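Local coordinates for protein endo-beta-mannanase (Opitutaceae bacterium TAV5, PDB 7BOB) that hydrolyses beta-1,4-mannosidic linkages as an exo-acting, homotrimeric glycoside hydrolase of family 5, probably releasing mannose from the ends of manno-oligosaccharides, at residues A[21-26]-A[56-61]; A[95-100]-A[146-151]; A[385-390]-A[446-451]; A[471-476]-A[552-557]. One frame throughout, in Å; residues are numbered along the deposited sequence.

Interaction 1: A[21-26]-A[56-61]; sequences GANYWP and TVRFFV
Asn23 pairs with Arg58 where strand 21-23 runs parallel to strand 56-61, their axes 5.0 Å apart at closest. Two direct backbone bonds join the strands, Arg58 N to Ala22 O and Tyr24 N to Arg58 O (3.0 Å). Before and after them the gap is filled by water. One water joins Ala22 N to Thr56 O, and another joins Tyr24 O to Phe60 N. The side chains of Asn23 and Arg58 lie alongside each other and point the same way. Arg58 holds CG anti to its backbone N (chi1 179°) and stays extended out to NE, which brings NH1 to Asn23 OD1 at 2.8 Å. The amide and guanidinium planes are nearly perpendicular, 83° apart. Phe60 CE1 sits 3.5 Å above the centre of the guanidinium. Phe60 CD2 also packs on Trp25 CZ2 at 3.6 Å. Arg58 forms salt bridges with Asp152 and Glu281, and Asn23 ND2 is held by Trp316 O and Gln280 O. A leucine in place of Arg58 would probably leave Asn23 OD1 and both carboxylates without this donor. The strands are the first two of the (beta/alpha)8 barrel, and in family 5 the active site lies at the C-terminal ends of such strands. Arg58, on strand 56-62, thus joins Asn23 of strand 20-23 to acidic groups on strands 151-154 and 277-282 through one buried guanidinium.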
# COMPACT_ATOMS: atom_id res chain seq x y z
N GLY A 21 -11.50 -39.36 7.13
CA GLY A 21 -10.23 -39.84 6.57
C GLY A 21 -9.22 -38.70 6.54
O GLY A 21 -9.28 -37.78 7.35
N ALA A 22 -8.29 -38.80 5.58
CA ALA A 22 -7.11 -37.95 5.54
C ALA A 22 -6.81 -37.52 4.11
O ALA A 22 -7.04 -38.27 3.15
CB ALA A 22 -5.85 -38.65 6.08
N ASN A 23 -6.28 -36.31 3.99
CA ASN A 23 -5.57 -35.92 2.78
C ASN A 23 -4.25 -36.69 2.73
O ASN A 23 -3.61 -36.91 3.77
CB ASN A 23 -5.32 -34.41 2.78
CG ASN A 23 -6.61 -33.61 2.79
OD1 ASN A 23 -7.13 -33.22 1.74
ND2 ASN A 23 -7.15 -33.36 3.99
N TYR A 24 -3.81 -37.07 1.52
CA TYR A 24 -2.73 -38.05 1.40
C TYR A 24 -1.63 -37.66 0.45
O TYR A 24 -1.89 -37.34 -0.72
CB TYR A 24 -3.25 -39.42 0.95
CG TYR A 24 -2.13 -40.43 0.86
CD1 TYR A 24 -1.51 -40.92 2.00
CD2 TYR A 24 -1.67 -40.87 -0.37
CE1 TYR A 24 -0.49 -41.84 1.93
CE2 TYR A 24 -0.65 -41.79 -0.46
CZ TYR A 24 -0.06 -42.28 0.69
OH TYR A 24 0.95 -43.20 0.56
N TRP A 25 -0.38 -37.76 0.93
CA TRP A 25 0.84 -37.92 0.14
C TRP A 25 1.68 -38.98 0.85
O TRP A 25 1.69 -39.02 2.08
CB TRP A 25 1.69 -36.64 0.02
CG TRP A 25 1.12 -35.53 -0.80
CD1 TRP A 25 0.67 -34.33 -0.33
CD2 TRP A 25 0.99 -35.48 -2.22
NE1 TRP A 25 0.25 -33.55 -1.37
CE2 TRP A 25 0.43 -34.23 -2.55
CE3 TRP A 25 1.28 -36.38 -3.25
CZ2 TRP A 25 0.15 -33.85 -3.86
CZ3 TRP A 25 1.01 -36.00 -4.57
CH2 TRP A 25 0.45 -34.74 -4.85
N PRO A 26 2.39 -39.84 0.11
CA PRO A 26 3.30 -40.78 0.78
C PRO A 26 4.37 -40.05 1.58
O PRO A 26 4.80 -38.96 1.22
CB PRO A 26 3.92 -41.57 -0.38
CG PRO A 26 3.09 -41.24 -1.57
CD PRO A 26 2.54 -39.87 -1.35
N THR A 56 -12.86 -42.48 3.38
CA THR A 56 -12.53 -41.61 2.26
C THR A 56 -11.05 -41.24 2.29
O THR A 56 -10.39 -41.26 3.34
CB THR A 56 -13.36 -40.32 2.28
OG1 THR A 56 -13.26 -39.73 3.58
CG2 THR A 56 -14.83 -40.59 1.99
N VAL A 57 -10.51 -40.91 1.12
CA VAL A 57 -9.14 -40.42 1.03
C VAL A 57 -9.12 -39.35 -0.04
O VAL A 57 -9.59 -39.58 -1.16
CB VAL A 57 -8.12 -41.54 0.74
CG1 VAL A 57 -8.45 -42.32 -0.57
CG2 VAL A 57 -6.67 -40.97 0.72
N ARG A 58 -8.65 -38.16 0.32
CA ARG A 58 -8.46 -37.07 -0.64
C ARG A 58 -7.03 -37.12 -1.17
O ARG A 58 -6.07 -37.18 -0.39
CB ARG A 58 -8.73 -35.72 0.01
CG ARG A 58 -8.53 -34.53 -0.94
CD ARG A 58 -9.17 -33.29 -0.38
NE ARG A 58 -9.04 -32.11 -1.24
CZ ARG A 58 -8.40 -30.99 -0.90
NH1 ARG A 58 -7.78 -30.88 0.28
NH2 ARG A 58 -8.37 -29.96 -1.73
N PHE A 59 -6.89 -37.10 -2.49
CA PHE A 59 -5.57 -37.08 -3.08
C PHE A 59 -5.58 -36.18 -4.31
O PHE A 59 -6.64 -35.78 -4.80
CB PHE A 59 -5.08 -38.51 -3.38
CG PHE A 59 -5.86 -39.22 -4.45
CD1 PHE A 59 -6.71 -40.26 -4.12
CD2 PHE A 59 -5.70 -38.90 -5.79
CE1 PHE A 59 -7.42 -40.94 -5.09
CE2 PHE A 59 -6.41 -39.59 -6.78
CZ PHE A 59 -7.27 -40.60 -6.42
N PHE A 60 -4.40 -35.88 -4.82
CA PHE A 60 -4.24 -34.75 -5.72
C PHE A 60 -3.66 -35.20 -7.05
O PHE A 60 -2.57 -35.80 -7.10
CB PHE A 60 -3.38 -33.69 -5.04
CG PHE A 60 -3.84 -33.41 -3.67
CD1 PHE A 60 -4.96 -32.61 -3.46
CD2 PHE A 60 -3.24 -34.02 -2.58
CE1 PHE A 60 -5.43 -32.37 -2.16
CE2 PHE A 60 -3.70 -33.80 -1.30
CZ PHE A 60 -4.80 -32.97 -1.09
N VAL A 61 -4.39 -34.92 -8.12
CA VAL A 61 -3.93 -35.21 -9.48
C VAL A 61 -3.08 -34.02 -9.90
O VAL A 61 -3.60 -32.98 -10.32
CB VAL A 61 -5.13 -35.45 -10.41
CG1 VAL A 61 -4.68 -35.81 -11.82
CG2 VAL A 61 -6.03 -36.56 -9.84
O HOH W 1 -8.11 -41.51 4.40
O HOH W 2 -2.15 -37.04 -3.53

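Interaction 2: A[95-100]-A[146-151]; sequences PQPSLF and THLCGI
Leu148 pushes its CD2 methyl against the ring of Pro95, 3.7 Å from CG. The two side chains cross at about a right angle. The same methyl also comes within 4.4 Å of Pro97 CD, so one leucine branch fits beside both prolines. Backbone oxygens fill the spaces around the rings. His147 O lies 3.3 Å from Pro95 CD, and Gly150 O lies 3.5 Å from Pro97 CD. Farther along, Leu99 CD1 meets Ile151 CG2 at 4.0 Å. Leu141 of helix 124-141 packs on both Pro97 and Ile151. Polar contacts fix this fit. Cys149 N gives a straight bond (170°) to Pro95 O at 2.9 Å, approaching from above the carbonyl plane. Gln96 has CG anti to its backbone N (chi1 -174°), an extended chain that carries NE2 past Gly150 O to Cys149 O. Its NE2 bonds that oxygen at 3.0 Å, and the oxygen lies in the amide plane. The other end of the amide, OE1, accepts from Gln280 NE2. A valine at Gln96 would probably leave Cys149 O and Gln280 NE2 without their shared amide, and the loop at Cys149 freer to shift. Segment 146-151 is the loop that leads from helix 124-141 into strand 151-154, the neighbour of strand 94-101. The contact closes a beta-alpha-beta crossover, the repeating unit of the (beta/alpha)8 barrel.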
# COMPACT_ATOMS: atom_id res chain seq x y z
N PRO A 95 -12.31 -42.51 -2.97
CA PRO A 95 -11.33 -41.48 -3.33
C PRO A 95 -12.01 -40.14 -3.57
O PRO A 95 -13.10 -40.06 -4.15
CB PRO A 95 -10.69 -42.02 -4.62
CG PRO A 95 -11.72 -42.97 -5.18
CD PRO A 95 -12.43 -43.56 -4.00
N GLN A 96 -11.36 -39.07 -3.12
CA GLN A 96 -11.82 -37.72 -3.45
C GLN A 96 -10.69 -37.09 -4.24
O GLN A 96 -9.76 -36.51 -3.66
CB GLN A 96 -12.18 -36.91 -2.21
CG GLN A 96 -12.80 -35.56 -2.57
CD GLN A 96 -13.22 -34.76 -1.34
OE1 GLN A 96 -12.51 -33.86 -0.90
NE2 GLN A 96 -14.38 -35.10 -0.78
N PRO A 97 -10.69 -37.23 -5.57
CA PRO A 97 -9.55 -36.76 -6.36
C PRO A 97 -9.67 -35.28 -6.63
O PRO A 97 -10.76 -34.76 -6.91
CB PRO A 97 -9.67 -37.58 -7.66
CG PRO A 97 -11.15 -37.77 -7.82
CD PRO A 97 -11.73 -37.86 -6.40
N SER A 98 -8.54 -34.58 -6.53
CA SER A 98 -8.49 -33.13 -6.69
C SER A 98 -7.72 -32.82 -7.96
O SER A 98 -6.56 -33.24 -8.09
CB SER A 98 -7.85 -32.47 -5.47
OG SER A 98 -7.90 -31.06 -5.53
N LEU A 99 -8.36 -32.09 -8.89
CA LEU A 99 -7.86 -31.96 -10.27
C LEU A 99 -6.84 -30.84 -10.41
O LEU A 99 -5.70 -31.07 -10.84
CB LEU A 99 -9.04 -31.72 -11.23
CG LEU A 99 -10.14 -32.78 -11.18
CD1 LEU A 99 -11.07 -32.72 -12.39
CD2 LEU A 99 -9.57 -34.19 -11.04
N PHE A 100 -7.25 -29.60 -10.10
CA PHE A 100 -6.46 -28.42 -10.45
C PHE A 100 -5.49 -28.14 -9.31
O PHE A 100 -5.74 -27.36 -8.40
CB PHE A 100 -7.38 -27.24 -10.76
CG PHE A 100 -7.98 -27.32 -12.14
CD1 PHE A 100 -7.23 -27.01 -13.26
CD2 PHE A 100 -9.30 -27.73 -12.32
CE1 PHE A 100 -7.78 -27.10 -14.54
CE2 PHE A 100 -9.86 -27.81 -13.59
CZ PHE A 100 -9.11 -27.51 -14.70
N THR A 146 -19.37 -44.39 -9.16
CA THR A 146 -20.21 -44.64 -8.00
C THR A 146 -19.41 -44.91 -6.74
O THR A 146 -19.99 -45.05 -5.68
CB THR A 146 -21.14 -45.84 -8.24
OG1 THR A 146 -20.33 -47.01 -8.43
CG2 THR A 146 -22.00 -45.62 -9.49
N HIS A 147 -18.08 -44.99 -6.83
CA HIS A 147 -17.29 -45.20 -5.63
C HIS A 147 -16.49 -43.96 -5.23
O HIS A 147 -15.64 -44.03 -4.34
CB HIS A 147 -16.38 -46.41 -5.82
CG HIS A 147 -17.12 -47.62 -6.28
ND1 HIS A 147 -18.15 -48.19 -5.56
CD2 HIS A 147 -17.03 -48.34 -7.43
CE1 HIS A 147 -18.64 -49.22 -6.22
NE2 HIS A 147 -17.97 -49.34 -7.36
N LEU A 148 -16.75 -42.83 -5.88
CA LEU A 148 -16.08 -41.60 -5.51
C LEU A 148 -16.73 -40.99 -4.28
O LEU A 148 -17.83 -41.36 -3.88
CB LEU A 148 -16.13 -40.60 -6.67
CG LEU A 148 -15.44 -41.11 -7.93
CD1 LEU A 148 -15.52 -40.05 -9.02
CD2 LEU A 148 -14.01 -41.47 -7.61
N CYS A 149 -16.01 -40.06 -3.67
CA CYS A 149 -16.61 -39.17 -2.68
C CYS A 149 -16.60 -37.77 -3.26
O CYS A 149 -15.95 -36.87 -2.70
CB CYS A 149 -15.85 -39.23 -1.35
SG CYS A 149 -16.57 -38.24 0.01
N GLY A 150 -17.27 -37.57 -4.39
CA GLY A 150 -17.23 -36.30 -5.08
C GLY A 150 -15.92 -36.10 -5.85
O GLY A 150 -14.92 -36.78 -5.63
N ILE A 151 -15.95 -35.16 -6.78
CA ILE A 151 -14.75 -34.73 -7.49
C ILE A 151 -14.37 -33.34 -7.00
O ILE A 151 -15.18 -32.40 -7.08
CB ILE A 151 -14.95 -34.76 -9.01
CG1 ILE A 151 -15.23 -36.21 -9.47
CG2 ILE A 151 -13.74 -34.12 -9.73
CD1 ILE A 151 -15.80 -36.31 -10.87

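Interaction 3: A[385-390]-A[446-451]; sequences VHLYWP and IITGVF
This is a parallel strand pairing, His386 to Tyr388 against Ile446, inside the mixed sheet of the C-terminal domain. Strand 385-389 lies between strands 427-431 and 444-448 in that sheet. The pairing is short. Ile446 N bonds His386 O at 2.9 Å with an angle of 166°, and Ile446 O accepts from Tyr388 N at 2.9 Å. Then the strands diverge, and their axes are already turned by 42°. A water takes over at the opening, donating to Tyr388 O and accepting from Thr448 N. Five neighbouring strands are parallel, 427-431, 385-389, 444-448, 469-473 and 549-554, an order resembling flavodoxin-like alpha/beta folds. Helix 406-422 packs on one face of the pair, through Leu420 against Leu387 and Ile446. On that face Leu387 and Ile446 lie alongside each other and point the same way. Leu387 CD2 also touches Thr448 CG2 at 4.0 Å. At the start of the pair, Val385 CG2 meets the end of Ile446, 3.7 Å from CD1. The Tyr388 side chain runs beside Ile447, with CB 3.8 Å from CG1. Its CG is anti to the backbone N (chi1 -175°), which sends the ring along toward Val450. There CG2 of Val450 meets the ring edge at CD1, 4.2 Å away. The Tyr388 hydroxyl has Glu456 as its hydrogen-bond partner. Pro390 CB lies 4.3 Å from Val450 CG2.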
# COMPACT_ATOMS: atom_id res chain seq x y z
N VAL A 385 -28.95 -16.36 19.29
CA VAL A 385 -28.60 -15.07 18.72
C VAL A 385 -27.91 -15.28 17.37
O VAL A 385 -27.19 -16.27 17.17
CB VAL A 385 -27.71 -14.26 19.68
CG1 VAL A 385 -26.24 -14.73 19.64
CG2 VAL A 385 -27.82 -12.80 19.39
N HIS A 386 -28.14 -14.37 16.42
CA HIS A 386 -27.63 -14.49 15.05
C HIS A 386 -26.82 -13.25 14.66
O HIS A 386 -27.29 -12.12 14.82
CB HIS A 386 -28.77 -14.70 14.05
CG HIS A 386 -29.39 -16.07 14.11
ND1 HIS A 386 -30.20 -16.48 15.15
CD2 HIS A 386 -29.32 -17.12 13.26
CE1 HIS A 386 -30.60 -17.72 14.93
NE2 HIS A 386 -30.08 -18.13 13.79
N LEU A 387 -25.62 -13.47 14.14
CA LEU A 387 -24.81 -12.38 13.60
C LEU A 387 -25.26 -12.07 12.17
O LEU A 387 -25.54 -12.99 11.39
CB LEU A 387 -23.34 -12.75 13.62
CG LEU A 387 -22.75 -13.09 14.99
CD1 LEU A 387 -21.37 -13.73 14.82
CD2 LEU A 387 -22.66 -11.82 15.83
N TYR A 388 -25.32 -10.79 11.83
CA TYR A 388 -25.86 -10.35 10.54
C TYR A 388 -24.76 -10.40 9.47
O TYR A 388 -23.74 -9.72 9.59
CB TYR A 388 -26.42 -8.93 10.67
CG TYR A 388 -27.11 -8.41 9.42
CD1 TYR A 388 -26.46 -7.52 8.57
CD2 TYR A 388 -28.40 -8.80 9.10
CE1 TYR A 388 -27.08 -7.04 7.43
CE2 TYR A 388 -29.03 -8.31 7.97
CZ TYR A 388 -28.36 -7.44 7.14
OH TYR A 388 -28.96 -6.94 6.01
N TRP A 389 -24.98 -11.25 8.44
CA TRP A 389 -24.13 -11.30 7.25
C TRP A 389 -24.69 -10.32 6.22
O TRP A 389 -25.84 -10.49 5.79
CB TRP A 389 -24.08 -12.72 6.69
CG TRP A 389 -23.21 -12.96 5.46
CD1 TRP A 389 -23.50 -12.61 4.17
CD2 TRP A 389 -21.93 -13.61 5.41
NE1 TRP A 389 -22.50 -13.01 3.34
CE2 TRP A 389 -21.52 -13.64 4.06
CE3 TRP A 389 -21.10 -14.20 6.38
CZ2 TRP A 389 -20.30 -14.19 3.65
CZ3 TRP A 389 -19.88 -14.76 5.95
CH2 TRP A 389 -19.50 -14.74 4.60
N PRO A 390 -23.97 -9.27 5.84
CA PRO A 390 -24.59 -8.20 5.04
C PRO A 390 -24.93 -8.66 3.62
O PRO A 390 -24.31 -9.58 3.08
CB PRO A 390 -23.51 -7.10 5.02
CG PRO A 390 -22.21 -7.81 5.29
CD PRO A 390 -22.57 -8.97 6.21
N ILE A 446 -27.62 -9.44 15.82
CA ILE A 446 -26.57 -8.49 16.16
C ILE A 446 -25.89 -8.05 14.87
O ILE A 446 -25.44 -8.89 14.08
CB ILE A 446 -25.54 -9.09 17.13
CG1 ILE A 446 -26.23 -9.53 18.42
CG2 ILE A 446 -24.48 -8.05 17.47
CD1 ILE A 446 -25.26 -10.12 19.41
N ILE A 447 -25.85 -6.75 14.65
CA ILE A 447 -25.13 -6.18 13.52
C ILE A 447 -23.81 -5.63 14.05
O ILE A 447 -23.79 -4.73 14.90
CB ILE A 447 -25.96 -5.09 12.82
CG1 ILE A 447 -27.30 -5.66 12.34
CG2 ILE A 447 -25.17 -4.47 11.70
CD1 ILE A 447 -28.20 -4.63 11.64
N THR A 448 -22.71 -6.19 13.55
CA THR A 448 -21.38 -5.88 14.09
C THR A 448 -20.68 -4.79 13.28
O THR A 448 -19.63 -5.01 12.68
CB THR A 448 -20.52 -7.15 14.11
OG1 THR A 448 -20.39 -7.67 12.77
CG2 THR A 448 -21.16 -8.20 15.02
N GLY A 449 -21.26 -3.59 13.28
CA GLY A 449 -20.68 -2.49 12.54
C GLY A 449 -20.39 -2.82 11.09
O GLY A 449 -19.25 -2.65 10.63
N VAL A 450 -21.37 -3.34 10.37
CA VAL A 450 -21.24 -3.53 8.94
C VAL A 450 -22.21 -2.58 8.26
O VAL A 450 -23.16 -2.07 8.87
CB VAL A 450 -21.48 -4.98 8.49
CG1 VAL A 450 -20.36 -5.87 9.02
CG2 VAL A 450 -22.84 -5.48 8.96
N PHE A 451 -21.96 -2.32 6.98
CA PHE A 451 -22.70 -1.33 6.24
C PHE A 451 -23.92 -1.96 5.57
O PHE A 451 -23.82 -3.04 4.97
CB PHE A 451 -21.79 -0.66 5.22
CG PHE A 451 -20.47 -0.20 5.80
CD1 PHE A 451 -20.41 0.89 6.66
CD2 PHE A 451 -19.29 -0.86 5.49
CE1 PHE A 451 -19.19 1.32 7.18
CE2 PHE A 451 -18.07 -0.44 6.02
CZ PHE A 451 -18.03 0.66 6.87
O HOH W 3 -22.75 -8.30 11.79

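Interaction 4: A[471-476]-A[552-557]; sequences LWHAPD and TSVLAD
His473 and Val554 use matching torsions: CG of the histidine (chi1 -79°) and CG2 of the valine are each anti to their own carbonyl carbon. As bridge partners on one face, with these torsions, they lie alongside, pointing the same way, and the valine methyl meets the edge of the imidazole, with CG2 3.4 Å from CD2. Both belong to a strand pair in the parallel part of the mixed sheet of the C-terminal alpha/beta domain, between strands 469-473 and 549-554. Three backbone bonds hold it. Trp472 N bonds Thr552 O at 2.8 Å and is almost straight (175°). Trp472 O accepts from Val554 N at 2.9 Å. Ala474 N then bonds Val554 O at 2.8 Å. On the His473 face, Leu471 CD1 comes close to the backbone, 3.4 Å from Thr552 O, and also touches the methyl of that threonine. Helix 569-583 packs over this face through Leu583 and Trp579. His473 ND1 bonds Glu559, which limits rotation of the ring. Trp472 lies on the other face and packs on Leu487 and Val488 of helix 482-488. Both strands end here. Ala474 takes a positive phi (63°), and Pro475 follows with CD 3.5 Å from Val554 O. In segment 552-557, Leu555 centres an inverse gamma turn. Asp557 then takes the N-cap of helix 558-564, where OD1 accepts from Ala560 N and OD2 pairs with Arg412. Beyond the strands the two segments still touch, with Ala474 CB 3.2 Å from Ala556 O.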
# COMPACT_ATOMS: atom_id res chain seq x y z
N LEU A 471 -29.75 -5.77 18.11
CA LEU A 471 -28.61 -5.08 18.71
C LEU A 471 -27.73 -4.55 17.57
O LEU A 471 -27.09 -5.34 16.86
CB LEU A 471 -27.83 -5.99 19.64
CG LEU A 471 -26.56 -5.38 20.25
CD1 LEU A 471 -26.84 -4.01 20.91
CD2 LEU A 471 -25.99 -6.35 21.26
N TRP A 472 -27.72 -3.23 17.39
CA TRP A 472 -27.11 -2.60 16.21
C TRP A 472 -25.84 -1.87 16.64
O TRP A 472 -25.90 -0.75 17.15
CB TRP A 472 -28.10 -1.65 15.55
CG TRP A 472 -27.76 -1.31 14.13
CD1 TRP A 472 -26.55 -1.45 13.51
CD2 TRP A 472 -28.66 -0.77 13.15
NE1 TRP A 472 -26.65 -1.04 12.21
CE2 TRP A 472 -27.93 -0.63 11.95
CE3 TRP A 472 -30.01 -0.39 13.17
CZ2 TRP A 472 -28.50 -0.13 10.79
CZ3 TRP A 472 -30.57 0.10 12.01
CH2 TRP A 472 -29.82 0.23 10.83
N HIS A 473 -24.69 -2.49 16.42
CA HIS A 473 -23.44 -1.81 16.74
C HIS A 473 -23.05 -0.91 15.57
O HIS A 473 -22.81 -1.40 14.46
CB HIS A 473 -22.34 -2.81 17.08
CG HIS A 473 -22.45 -3.35 18.47
ND1 HIS A 473 -21.73 -4.45 18.90
CD2 HIS A 473 -23.20 -2.95 19.52
CE1 HIS A 473 -22.03 -4.69 20.16
NE2 HIS A 473 -22.92 -3.80 20.56
N ALA A 474 -23.03 0.40 15.83
CA ALA A 474 -22.53 1.46 14.95
C ALA A 474 -23.33 1.55 13.65
O ALA A 474 -22.81 1.19 12.59
CB ALA A 474 -21.05 1.24 14.64
N PRO A 475 -24.58 2.00 13.69
CA PRO A 475 -25.30 2.22 12.43
C PRO A 475 -24.54 3.18 11.53
O PRO A 475 -23.77 4.02 12.00
CB PRO A 475 -26.65 2.81 12.87
CG PRO A 475 -26.56 2.98 14.37
CD PRO A 475 -25.46 2.11 14.86
N ASP A 476 -24.74 3.02 10.24
CA ASP A 476 -23.82 3.60 9.26
C ASP A 476 -24.29 4.98 8.84
O ASP A 476 -25.37 5.11 8.24
CB ASP A 476 -23.72 2.68 8.04
CG ASP A 476 -22.89 3.27 6.92
OD1 ASP A 476 -22.12 4.23 7.15
OD2 ASP A 476 -23.00 2.73 5.79
N THR A 552 -31.76 -1.79 19.88
CA THR A 552 -30.74 -1.22 20.76
C THR A 552 -29.54 -0.82 19.90
O THR A 552 -28.80 -1.68 19.42
CB THR A 552 -30.35 -2.20 21.87
OG1 THR A 552 -31.51 -2.54 22.64
CG2 THR A 552 -29.30 -1.63 22.80
N SER A 553 -29.35 0.49 19.70
CA SER A 553 -28.29 1.01 18.84
C SER A 553 -27.14 1.57 19.67
O SER A 553 -27.36 2.35 20.60
CB SER A 553 -28.83 2.10 17.90
OG SER A 553 -30.04 1.74 17.25
N VAL A 554 -25.91 1.18 19.33
CA VAL A 554 -24.71 1.70 19.97
C VAL A 554 -23.97 2.60 18.98
O VAL A 554 -23.61 2.15 17.88
CB VAL A 554 -23.78 0.56 20.44
CG1 VAL A 554 -22.50 1.12 21.06
CG2 VAL A 554 -24.50 -0.38 21.40
N LEU A 555 -23.73 3.84 19.38
CA LEU A 555 -23.09 4.82 18.50
C LEU A 555 -21.57 4.75 18.61
O LEU A 555 -20.89 5.75 18.81
CB LEU A 555 -23.60 6.22 18.83
CG LEU A 555 -25.13 6.34 18.82
CD1 LEU A 555 -25.61 7.74 19.19
CD2 LEU A 555 -25.67 5.91 17.46
N ALA A 556 -21.02 3.54 18.50
CA ALA A 556 -19.58 3.36 18.47
C ALA A 556 -19.30 2.04 17.76
O ALA A 556 -20.17 1.16 17.69
CB ALA A 556 -18.95 3.36 19.87
N ASP A 557 -18.09 1.93 17.21
CA ASP A 557 -17.68 0.69 16.56
C ASP A 557 -17.13 -0.25 17.63
O ASP A 557 -15.92 -0.32 17.88
CB ASP A 557 -16.66 0.97 15.46
CG ASP A 557 -16.44 -0.22 14.56
OD1 ASP A 557 -16.76 -1.37 14.99
OD2 ASP A 557 -15.94 -0.02 13.44

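How the interactions relate
The four contacts form two pairs in two domains. Interactions 1 and 2 come first along the chain and lie in the (beta/alpha)8 barrel, with centres about 10 Å apart. They meet at the seam between neighbouring strands 56-62 and 94-101, where Val57 O and Gln96 N probably bond. Interactions 3 and 4 follow in the C-terminal domain, again with centres about 10 Å apart. Neighbouring strands 444-448 and 469-473 link them. The pairs lie on opposite sides of the chain's centre, and the centres of interactions 1 and 4 are about 46 Å apart. Along the sequence the barrel contacts come first and those of the second sheet follow, consistent with two separate cores.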